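Local coordinates for lysozyme inhibitor LprI-like N-terminal domain-containing protein (Burkholderia thailandensis, PDB 6AR7) that is of unknown function but belongs to the LprI family and may inhibit lysozyme, at residues A[94-99]-A[181-186]; A[162-167]-A[212-217]; A[168-173]-A[219-224]. All coordinates share one frame; numbering follows the deposited sequence.

Interaction 1 (A[94-99]-A[181-186]); sequences AHLVRA and QTLVAA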
loop_
_atom_site.group_PDB
_atom_site.type_symbol
_atom_site.label_atom_id
_atom_site.label_comp_id
_atom_site.label_asym_id
_atom_site.label_seq_id
_atom_site.Cartn_x
_atom_site.Cartn_y
_atom_site.Cartn_z
ATOM N N ALA A 94 -10.241 3.051 -0.044
ATOM C CA ALA A 94 -10.938 3.512 1.158
ATOM C C ALA A 94 -12.402 3.085 1.147
ATOM O O ALA A 94 -12.964 2.754 2.196
ATOM C CB ALA A 94 -10.818 5.031 1.294
ATOM N N HIS A 95 -13.041 3.088 -0.030
ATOM C CA HIS A 95 -14.418 2.610 -0.114
ATOM C C HIS A 95 -14.495 1.123 0.189
ATOM O O HIS A 95 -15.467 0.654 0.788
ATOM C CB HIS A 95 -15.003 2.862 -1.509
ATOM C CG HIS A 95 -14.955 4.292 -1.947
ATOM N ND1 HIS A 95 -15.098 5.349 -1.078
ATOM C CD2 HIS A 95 -14.780 4.838 -3.173
ATOM C CE1 HIS A 95 -15.014 6.483 -1.747
ATOM N NE2 HIS A 95 -14.827 6.200 -3.022
ATOM N N LEU A 96 -13.494 0.358 -0.254
ATOM C CA LEU A 96 -13.482 -1.076 0.012
ATOM C C LEU A 96 -13.255 -1.343 1.492
ATOM O O LEU A 96 -13.901 -2.217 2.081
ATOM C CB LEU A 96 -12.398 -1.759 -0.827
ATOM C CG LEU A 96 -12.116 -3.242 -0.532
ATOM C CD1 LEU A 96 -13.382 -4.085 -0.690
ATOM C CD2 LEU A 96 -10.989 -3.766 -1.467
ATOM N N VAL A 97 -12.352 -0.585 2.109
ATOM C CA VAL A 97 -12.120 -0.750 3.540
ATOM C C VAL A 97 -13.409 -0.487 4.319
ATOM O O VAL A 97 -13.760 -1.227 5.245
ATOM C CB VAL A 97 -10.971 0.164 3.988
ATOM C CG1 VAL A 97 -10.899 0.227 5.512
ATOM C CG2 VAL A 97 -9.663 -0.336 3.412
ATOM N N ARG A 98 -14.136 0.569 3.959
ATOM C CA ARG A 98 -15.373 0.861 4.677
ATOM C C ARG A 98 -16.415 -0.224 4.461
ATOM O O ARG A 98 -17.073 -0.656 5.416
ATOM C CB ARG A 98 -15.941 2.212 4.261
ATOM C CG ARG A 98 -17.252 2.527 4.986
ATOM C CD ARG A 98 -17.844 3.850 4.561
ATOM N NE ARG A 98 -17.739 4.054 3.121
ATOM C CZ ARG A 98 -16.866 4.877 2.547
ATOM N NH1 ARG A 98 -16.020 5.581 3.294
ATOM N NH2 ARG A 98 -16.835 4.997 1.228
ATOM N N ALA A 99 -16.575 -0.684 3.219
ATOM C CA ALA A 99 -17.567 -1.716 2.951
ATOM C C ALA A 99 -17.278 -2.984 3.740
ATOM O O ALA A 99 -18.202 -3.646 4.214
ATOM C CB ALA A 99 -17.608 -2.024 1.454
ATOM N N GLN A 181 -19.010 -4.228 -6.223
ATOM C CA GLN A 181 -18.449 -3.336 -7.229
ATOM C C GLN A 181 -17.298 -2.517 -6.651
ATOM O O GLN A 181 -16.393 -2.116 -7.389
ATOM C CB GLN A 181 -19.539 -2.421 -7.795
ATOM C CG GLN A 181 -20.309 -3.028 -8.977
ATOM C CD GLN A 181 -19.417 -3.564 -10.100
ATOM O OE1 GLN A 181 -18.600 -2.833 -10.672
ATOM N NE2 GLN A 181 -19.568 -4.855 -10.409
ATOM N N THR A 182 -17.305 -2.261 -5.339
ATOM C CA THR A 182 -16.190 -1.534 -4.742
ATOM C C THR A 182 -14.927 -2.388 -4.687
ATOM O O THR A 182 -13.824 -1.858 -4.815
ATOM C CB THR A 182 -16.564 -1.013 -3.353
ATOM O OG1 THR A 182 -16.492 -2.072 -2.391
ATOM C CG2 THR A 182 -17.990 -0.451 -3.383
ATOM N N LEU A 183 -15.061 -3.705 -4.508
ATOM C CA LEU A 183 -13.892 -4.574 -4.616
ATOM C C LEU A 183 -13.374 -4.603 -6.051
ATOM O O LEU A 183 -12.169 -4.487 -6.285
ATOM C CB LEU A 183 -14.235 -5.989 -4.143
ATOM C CG LEU A 183 -13.202 -7.094 -4.390
ATOM C CD1 LEU A 183 -11.856 -6.804 -3.736
ATOM C CD2 LEU A 183 -13.749 -8.447 -3.932
ATOM N N VAL A 184 -14.279 -4.760 -7.025
ATOM C CA VAL A 184 -13.880 -4.761 -8.433
ATOM C C VAL A 184 -13.136 -3.476 -8.770
ATOM O O VAL A 184 -12.052 -3.498 -9.364
ATOM C CB VAL A 184 -15.110 -4.945 -9.346
ATOM C CG1 VAL A 184 -14.704 -4.843 -10.808
ATOM C CG2 VAL A 184 -15.800 -6.279 -9.071
ATOM N N ALA A 185 -13.700 -2.334 -8.372
ATOM C CA ALA A 185 -13.095 -1.052 -8.712
ATOM C C ALA A 185 -11.747 -0.865 -8.008
ATOM O O ALA A 185 -10.763 -0.431 -8.629
ATOM C CB ALA A 185 -14.063 0.077 -8.367
ATOM N N ALA A 186 -11.677 -1.178 -6.709
ATOM C CA ALA A 186 -10.414 -1.005 -5.990
ATOM C C ALA A 186 -9.324 -1.897 -6.561
ATOM O O ALA A 186 -8.180 -1.457 -6.742
ATOM C CB ALA A 186 -10.598 -1.298 -4.503
#
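Leu96 and Leu183 share the same first torsion, CG anti to the backbone N in both (chi1 172° in Leu96), and this lays the two side chains alongside each other, pointing the same way between helices 73-101 and 180-197. The two branches of Leu96 divide the work. Its CD2 meets the methyl end of the neighbouring leucine, 3.9 Å from Leu183 CD1, and packs equally close to Ala186 CB, while its CD1 rests against the backbone side of Leu183, 4.0 Å from Leu183 CA. Thr182 is turned differently: OG1 stands between the backbone N and the carbonyl carbon (chi1 78°), which brings it up to helix 73-101 without a hydrogen bond across the contact. The hydroxyl is instead paired with the carbonyl of Ser179, just before the start of its own helix, and presents itself to carbon atoms, lying 4.0 Å from Leu96 CA and 4.0 Å from Ala99 CB.

The protein is an all-helical bundle, and here segments 94-99 and 181-186 run roughly antiparallel, their directions 148° apart and their short axes 8.7 Å apart at closest approach. Small residues, Ala99 and Ala186, face the partner helix, and Leu96 provides the largest share of the buried surface. His95 sits at the exposed margin, where its carbonyl O comes within 4.3 Å of Thr182 OG1. Deeper in the bundle, the leucines reach other helices: Leu96 also touches Arg213 and Phe220 of helix 203-223, whereas Leu183 packs on Tyr168 and Leu171 of helix 155-174.

Interaction 2 (A[162-167]-A[212-217]); sequences FDMNRY and ARVATL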
loop_
_atom_site.group_PDB
_atom_site.type_symbol
_atom_site.label_atom_id
_atom_site.label_comp_id
_atom_site.label_asym_id
_atom_site.label_seq_id
_atom_site.Cartn_x
_atom_site.Cartn_y
_atom_site.Cartn_z
ATOM N N PHE A 162 -1.252 -16.127 -8.132
ATOM C CA PHE A 162 -2.211 -17.201 -7.903
ATOM C C PHE A 162 -2.924 -17.018 -6.565
ATOM O O PHE A 162 -4.147 -17.178 -6.470
ATOM C CB PHE A 162 -1.500 -18.553 -7.953
ATOM C CG PHE A 162 -2.423 -19.726 -7.809
ATOM C CD1 PHE A 162 -3.070 -20.254 -8.919
ATOM C CD2 PHE A 162 -2.661 -20.290 -6.561
ATOM C CE1 PHE A 162 -3.931 -21.333 -8.792
ATOM C CE2 PHE A 162 -3.527 -21.360 -6.427
ATOM C CZ PHE A 162 -4.159 -21.884 -7.551
ATOM N N ASP A 163 -2.168 -16.708 -5.513
ATOM C CA ASP A 163 -2.767 -16.490 -4.199
ATOM C C ASP A 163 -3.676 -15.271 -4.196
ATOM O O ASP A 163 -4.757 -15.291 -3.596
ATOM C CB ASP A 163 -1.676 -16.325 -3.145
ATOM C CG ASP A 163 -1.121 -17.655 -2.670
ATOM O OD1 ASP A 163 -1.692 -18.711 -3.035
ATOM O OD2 ASP A 163 -0.131 -17.637 -1.907
HETATM N N MSE A 164 -3.255 -14.203 -4.855
HETATM C CA MSE A 164 -4.054 -12.992 -4.897
HETATM C C MSE A 164 -5.427 -13.263 -5.490
HETATM O O MSE A 164 -6.436 -12.892 -4.913
HETATM C CB MSE A 164 -3.359 -11.917 -5.705
HETATM C CG MSE A 164 -3.780 -10.535 -5.288
HETATM SE SE MSE A 164 -3.162 -9.213 -6.571
HETATM C CE MSE A 164 -4.149 -9.819 -8.147
ATOM N N ASN A 165 -5.459 -13.917 -6.653
ATOM C CA ASN A 165 -6.743 -14.165 -7.295
ATOM C C ASN A 165 -7.575 -15.150 -6.486
ATOM O O ASN A 165 -8.806 -15.046 -6.462
ATOM C CB ASN A 165 -6.528 -14.623 -8.736
ATOM C CG ASN A 165 -5.976 -13.498 -9.608
ATOM O OD1 ASN A 165 -6.439 -12.355 -9.512
ATOM N ND2 ASN A 165 -4.979 -13.805 -10.443
ATOM N N ARG A 166 -6.917 -16.080 -5.796
ATOM C CA ARG A 166 -7.608 -16.994 -4.894
ATOM C C ARG A 166 -8.307 -16.238 -3.768
ATOM O O ARG A 166 -9.495 -16.449 -3.497
ATOM C CB ARG A 166 -6.606 -17.992 -4.332
ATOM C CG ARG A 166 -7.186 -18.996 -3.403
ATOM C CD ARG A 166 -6.259 -20.183 -3.309
ATOM N NE ARG A 166 -5.102 -19.948 -2.454
ATOM C CZ ARG A 166 -5.115 -20.115 -1.135
ATOM N NH1 ARG A 166 -6.229 -20.506 -0.524
ATOM N NH2 ARG A 166 -4.016 -19.896 -0.428
ATOM N N TYR A 167 -7.577 -15.376 -3.068
ATOM C CA TYR A 167 -8.224 -14.621 -2.003
ATOM C C TYR A 167 -9.180 -13.571 -2.559
ATOM O O TYR A 167 -10.196 -13.279 -1.922
ATOM C CB TYR A 167 -7.176 -13.999 -1.078
ATOM C CG TYR A 167 -6.586 -15.048 -0.172
ATOM C CD1 TYR A 167 -7.339 -15.586 0.868
ATOM C CD2 TYR A 167 -5.289 -15.532 -0.367
ATOM C CE1 TYR A 167 -6.822 -16.564 1.700
ATOM C CE2 TYR A 167 -4.760 -16.508 0.468
ATOM C CZ TYR A 167 -5.534 -17.020 1.500
ATOM O OH TYR A 167 -5.024 -17.985 2.335
ATOM N N ALA A 212 1.910 -8.178 -0.762
ATOM C CA ALA A 212 1.222 -7.246 0.130
ATOM C C ALA A 212 -0.267 -7.185 -0.183
ATOM O O ALA A 212 -1.097 -7.171 0.732
ATOM C CB ALA A 212 1.835 -5.850 0.028
ATOM N N ARG A 213 -0.627 -7.175 -1.472
ATOM C CA ARG A 213 -2.039 -7.198 -1.822
ATOM C C ARG A 213 -2.683 -8.531 -1.428
ATOM O O ARG A 213 -3.837 -8.554 -0.982
ATOM C CB ARG A 213 -2.212 -6.911 -3.316
ATOM C CG ARG A 213 -3.679 -6.728 -3.751
ATOM C CD ARG A 213 -4.367 -5.621 -2.968
ATOM N NE ARG A 213 -5.696 -5.310 -3.513
ATOM C CZ ARG A 213 -6.576 -4.497 -2.926
ATOM N NH1 ARG A 213 -6.268 -3.917 -1.777
ATOM N NH2 ARG A 213 -7.765 -4.261 -3.482
ATOM N N VAL A 214 -1.954 -9.645 -1.557
ATOM C CA VAL A 214 -2.477 -10.937 -1.092
ATOM C C VAL A 214 -2.904 -10.844 0.375
ATOM O O VAL A 214 -3.998 -11.289 0.760
ATOM C CB VAL A 214 -1.436 -12.058 -1.285
ATOM C CG1 VAL A 214 -1.900 -13.314 -0.579
ATOM C CG2 VAL A 214 -1.183 -12.384 -2.777
ATOM N N ALA A 215 -2.031 -10.281 1.215
ATOM C CA ALA A 215 -2.299 -10.208 2.650
ATOM C C ALA A 215 -3.519 -9.340 2.954
ATOM O O ALA A 215 -4.333 -9.681 3.820
ATOM C CB ALA A 215 -1.060 -9.686 3.379
ATOM N N THR A 216 -3.671 -8.221 2.247
ATOM C CA THR A 216 -4.855 -7.393 2.432
ATOM C C THR A 216 -6.128 -8.163 2.080
ATOM O O THR A 216 -7.078 -8.206 2.869
ATOM C CB THR A 216 -4.752 -6.122 1.582
ATOM O OG1 THR A 216 -3.608 -5.338 1.979
ATOM C CG2 THR A 216 -6.013 -5.289 1.733
ATOM N N LEU A 217 -6.159 -8.790 0.901
ATOM C CA LEU A 217 -7.357 -9.506 0.468
ATOM C C LEU A 217 -7.655 -10.679 1.391
ATOM O O LEU A 217 -8.821 -10.992 1.655
ATOM C CB LEU A 217 -7.186 -9.997 -0.974
ATOM C CG LEU A 217 -7.019 -8.932 -2.063
ATOM C CD1 LEU A 217 -6.868 -9.595 -3.405
ATOM C CD2 LEU A 217 -8.166 -7.921 -2.076
#
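Met164, a selenomethionine, reaches across to helix 203-223 and runs obliquely over three side chains in turn: Val214, Leu217 and Arg213. Its CB lies against one branch of the valine, 3.7 Å from Val214 CG2, and its CG meets a leucine methyl at the same distance, Leu217 CD1. Farther along, the selenium passes over the aliphatic part of the arginine, with Met164 SE 3.8 Å from Arg213 CG. The two branches of the valine have different partners: CG2 presses on the backbone of Met164, 3.5 Å from Met164 N, while CG1 touches both Asp163 CB and the ring of Tyr167. That ring is approached obliquely, Tyr167 CD2 standing 4.1 Å from Val214 CG1. Nearer the backbone, Tyr167 CB and Leu217 CB lie 4.0 Å apart.

Helices 155-174 and 203-223 are the first and last of a three-helix run in an up-and-down arrangement, with 180-197 between them, which explains why the pair is close to parallel, crossing at 20° with the short segments' axes 8.7 Å apart. The intervening helix 180-197 packs over the inner side, where its Gln187 and Trp190 touch Met164. Arg213 shows how the contact grades from apolar to polar: bent at chi2 (57°), it gives its CB and CG to the selenium and sends the guanidinium onward to Glu93 of helix 73-101, in a salt bridge, and through NE to Gln187. Leu217 CD2 covers one face of this guanidinium near its rim, so the charged group is held by polar partners while packed against a methyl.

Interaction 3 (A[168-173]-A[219-224]); sequences YEKLRA and RFSETV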
loop_
_atom_site.group_PDB
_atom_site.type_symbol
_atom_site.label_atom_id
_atom_site.label_comp_id
_atom_site.label_asym_id
_atom_site.label_seq_id
_atom_site.Cartn_x
_atom_site.Cartn_y
_atom_site.Cartn_z
ATOM N N TYR A 168 -8.899 -13.015 -3.742
ATOM C CA TYR A 168 -9.850 -12.088 -4.356
ATOM C C TYR A 168 -11.199 -12.761 -4.568
ATOM O O TYR A 168 -12.253 -12.197 -4.248
ATOM C CB TYR A 168 -9.305 -11.556 -5.685
ATOM C CG TYR A 168 -10.286 -10.691 -6.448
ATOM C CD1 TYR A 168 -10.343 -9.328 -6.229
ATOM C CD2 TYR A 168 -11.174 -11.248 -7.371
ATOM C CE1 TYR A 168 -11.247 -8.531 -6.909
ATOM C CE2 TYR A 168 -12.083 -10.460 -8.062
ATOM C CZ TYR A 168 -12.111 -9.096 -7.821
ATOM O OH TYR A 168 -13.007 -8.292 -8.487
ATOM N N GLU A 169 -11.185 -13.974 -5.098
ATOM C CA GLU A 169 -12.441 -14.668 -5.369
ATOM C C GLU A 169 -13.141 -15.082 -4.077
ATOM O O GLU A 169 -14.367 -14.970 -3.969
ATOM C CB GLU A 169 -12.183 -15.874 -6.270
ATOM C CG GLU A 169 -11.836 -15.446 -7.689
ATOM C CD GLU A 169 -12.959 -14.668 -8.355
ATOM O OE1 GLU A 169 -14.140 -14.908 -8.014
ATOM O OE2 GLU A 169 -12.660 -13.787 -9.191
ATOM N N LYS A 170 -12.384 -15.567 -3.091
ATOM C CA LYS A 170 -12.973 -15.883 -1.793
ATOM C C LYS A 170 -13.613 -14.644 -1.160
ATOM O O LYS A 170 -14.713 -14.728 -0.605
ATOM C CB LYS A 170 -11.907 -16.493 -0.877
ATOM C CG LYS A 170 -12.403 -16.911 0.504
ATOM C CD LYS A 170 -11.293 -17.580 1.312
ATOM C CE LYS A 170 -11.518 -17.440 2.818
ATOM N NZ LYS A 170 -10.243 -17.460 3.611
ATOM N N LEU A 171 -12.937 -13.486 -1.226
ATOM C CA LEU A 171 -13.509 -12.253 -0.682
ATOM C C LEU A 171 -14.758 -11.845 -1.448
ATOM O O LEU A 171 -15.795 -11.531 -0.852
ATOM C CB LEU A 171 -12.478 -11.123 -0.723
ATOM C CG LEU A 171 -12.990 -9.707 -0.397
ATOM C CD1 LEU A 171 -13.572 -9.589 1.011
ATOM C CD2 LEU A 171 -11.840 -8.703 -0.582
ATOM N N ARG A 172 -14.673 -11.842 -2.780
ATOM C CA ARG A 172 -15.809 -11.410 -3.579
ATOM C C ARG A 172 -17.047 -12.229 -3.246
ATOM O O ARG A 172 -18.157 -11.687 -3.171
ATOM C CB ARG A 172 -15.488 -11.516 -5.064
ATOM C CG ARG A 172 -16.691 -11.232 -5.937
ATOM C CD ARG A 172 -16.323 -10.620 -7.272
ATOM N NE ARG A 172 -16.086 -11.628 -8.301
ATOM C CZ ARG A 172 -15.625 -11.350 -9.518
ATOM N NH1 ARG A 172 -15.439 -12.327 -10.400
ATOM N NH2 ARG A 172 -15.324 -10.091 -9.844
ATOM N N ALA A 173 -16.878 -13.539 -3.041
ATOM C CA ALA A 173 -18.024 -14.394 -2.748
ATOM C C ALA A 173 -18.586 -14.147 -1.350
ATOM O O ALA A 173 -19.782 -14.355 -1.129
ATOM C CB ALA A 173 -17.650 -15.865 -2.916
ATOM N N ARG A 219 -6.973 -10.894 4.652
ATOM C CA ARG A 219 -7.564 -10.354 5.864
ATOM C C ARG A 219 -9.001 -9.941 5.622
ATOM O O ARG A 219 -9.876 -10.214 6.449
ATOM C CB ARG A 219 -6.744 -9.169 6.383
ATOM C CG ARG A 219 -7.366 -8.521 7.589
ATOM C CD ARG A 219 -6.406 -7.496 8.245
ATOM N NE ARG A 219 -5.103 -8.104 8.519
ATOM C CZ ARG A 219 -4.844 -8.905 9.549
ATOM N NH1 ARG A 219 -5.797 -9.194 10.427
ATOM N NH2 ARG A 219 -3.629 -9.422 9.700
ATOM N N PHE A 220 -9.268 -9.286 4.486
ATOM C CA PHE A 220 -10.641 -8.932 4.152
ATOM C C PHE A 220 -11.521 -10.168 4.134
ATOM O O PHE A 220 -12.644 -10.156 4.651
ATOM C CB PHE A 220 -10.699 -8.258 2.786
ATOM C CG PHE A 220 -10.303 -6.831 2.791
ATOM C CD1 PHE A 220 -10.390 -6.079 3.940
ATOM C CD2 PHE A 220 -9.836 -6.236 1.633
ATOM C CE1 PHE A 220 -10.047 -4.762 3.923
ATOM C CE2 PHE A 220 -9.476 -4.908 1.615
ATOM C CZ PHE A 220 -9.577 -4.172 2.764
ATOM N N SER A 221 -11.040 -11.235 3.489
ATOM C CA SER A 221 -11.857 -12.432 3.338
ATOM C C SER A 221 -12.178 -13.053 4.686
ATOM O O SER A 221 -13.233 -13.675 4.843
ATOM C CB SER A 221 -11.153 -13.454 2.444
ATOM O OG SER A 221 -10.076 -14.053 3.142
ATOM N N GLU A 222 -11.303 -12.865 5.674
ATOM C CA GLU A 222 -11.532 -13.370 7.023
ATOM C C GLU A 222 -12.328 -12.402 7.879
ATOM O O GLU A 222 -12.727 -12.753 8.996
ATOM C CB GLU A 222 -10.197 -13.652 7.713
ATOM C CG GLU A 222 -9.354 -14.715 7.035
ATOM C CD GLU A 222 -7.901 -14.663 7.491
ATOM O OE1 GLU A 222 -7.478 -13.606 8.016
ATOM O OE2 GLU A 222 -7.175 -15.663 7.315
ATOM N N THR A 223 -12.591 -11.207 7.375
ATOM C CA THR A 223 -13.230 -10.161 8.149
ATOM C C THR A 223 -14.656 -9.878 7.712
ATOM O O THR A 223 -15.539 -9.755 8.562
ATOM C CB THR A 223 -12.400 -8.870 8.052
ATOM O OG1 THR A 223 -11.077 -9.105 8.559
ATOM C CG2 THR A 223 -13.055 -7.756 8.844
ATOM N N VAL A 224 -14.908 -9.795 6.401
ATOM C CA VAL A 224 -16.214 -9.364 5.930
ATOM C C VAL A 224 -17.270 -10.346 6.400
ATOM O O VAL A 224 -17.032 -11.558 6.493
ATOM C CB VAL A 224 -16.238 -9.211 4.397
ATOM C CG1 VAL A 224 -16.283 -10.591 3.690
ATOM C CG2 VAL A 224 -17.426 -8.338 3.977
#
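Ser221 OG receives a weak hydrogen bond from the ammonium of the facing helix, with Lys170 NZ 3.4 Å from Ser221 OG; its stronger partner is the carbonyl of Lys218, one turn back in its own helix. The lysine reaches it as an extended chain lying across the outer side of the contact, with CE 3.7 Å from the same oxygen. Glu222 OE2 is 5.1 Å from Lys170 NZ, where any attraction is probably slight, and also forms a weak, long ion pair with Lys218.

Beneath this polar margin Leu171 carries the apolar part. With CG anti to the backbone N (chi1 171°), both its methyls straddle the benzylic carbon of the phenylalanine, CD1 and CD2 each 3.6 Å from Phe220 CB. Leu171 CD2 also meets the ring obliquely, 3.9 Å from Phe220 CD2, while the ring packs in addition on Glu93 and Val100 of helix 73-101. Leu171 CD1 also meets Val224 CG1 at 3.9 Å.

The backbones come close at the small Ser221, Leu171 CA and Ser221 CA being 4.3 Å apart, and the segments cross at 27°: the near-parallel packing of first and third helices in an up-and-down helical bundle.

How the interactions relate
Interactions 2 and 3 are successive levels of one interface, both joining helix 155-174 to helix 203-223, with centres about 9 Å apart. Interaction 1 lies about 15 Å and 12 Å from them, centre to centre, and ties helix 180-197, which comes between those two in the chain, to the earlier helix 73-101. Along the sequence the order is 94-99, 162-167, 168-173, 181-186, 212-217 and 219-224, so the segments of all three contacts alternate along the chain. The contacts also touch one another: Leu183 meets Leu217, Leu217 meets Tyr168, and Tyr167 meets Ser221. The three C-terminal helices are thereby bound to one another and to helix 73-101 in the N-terminal part of the chain.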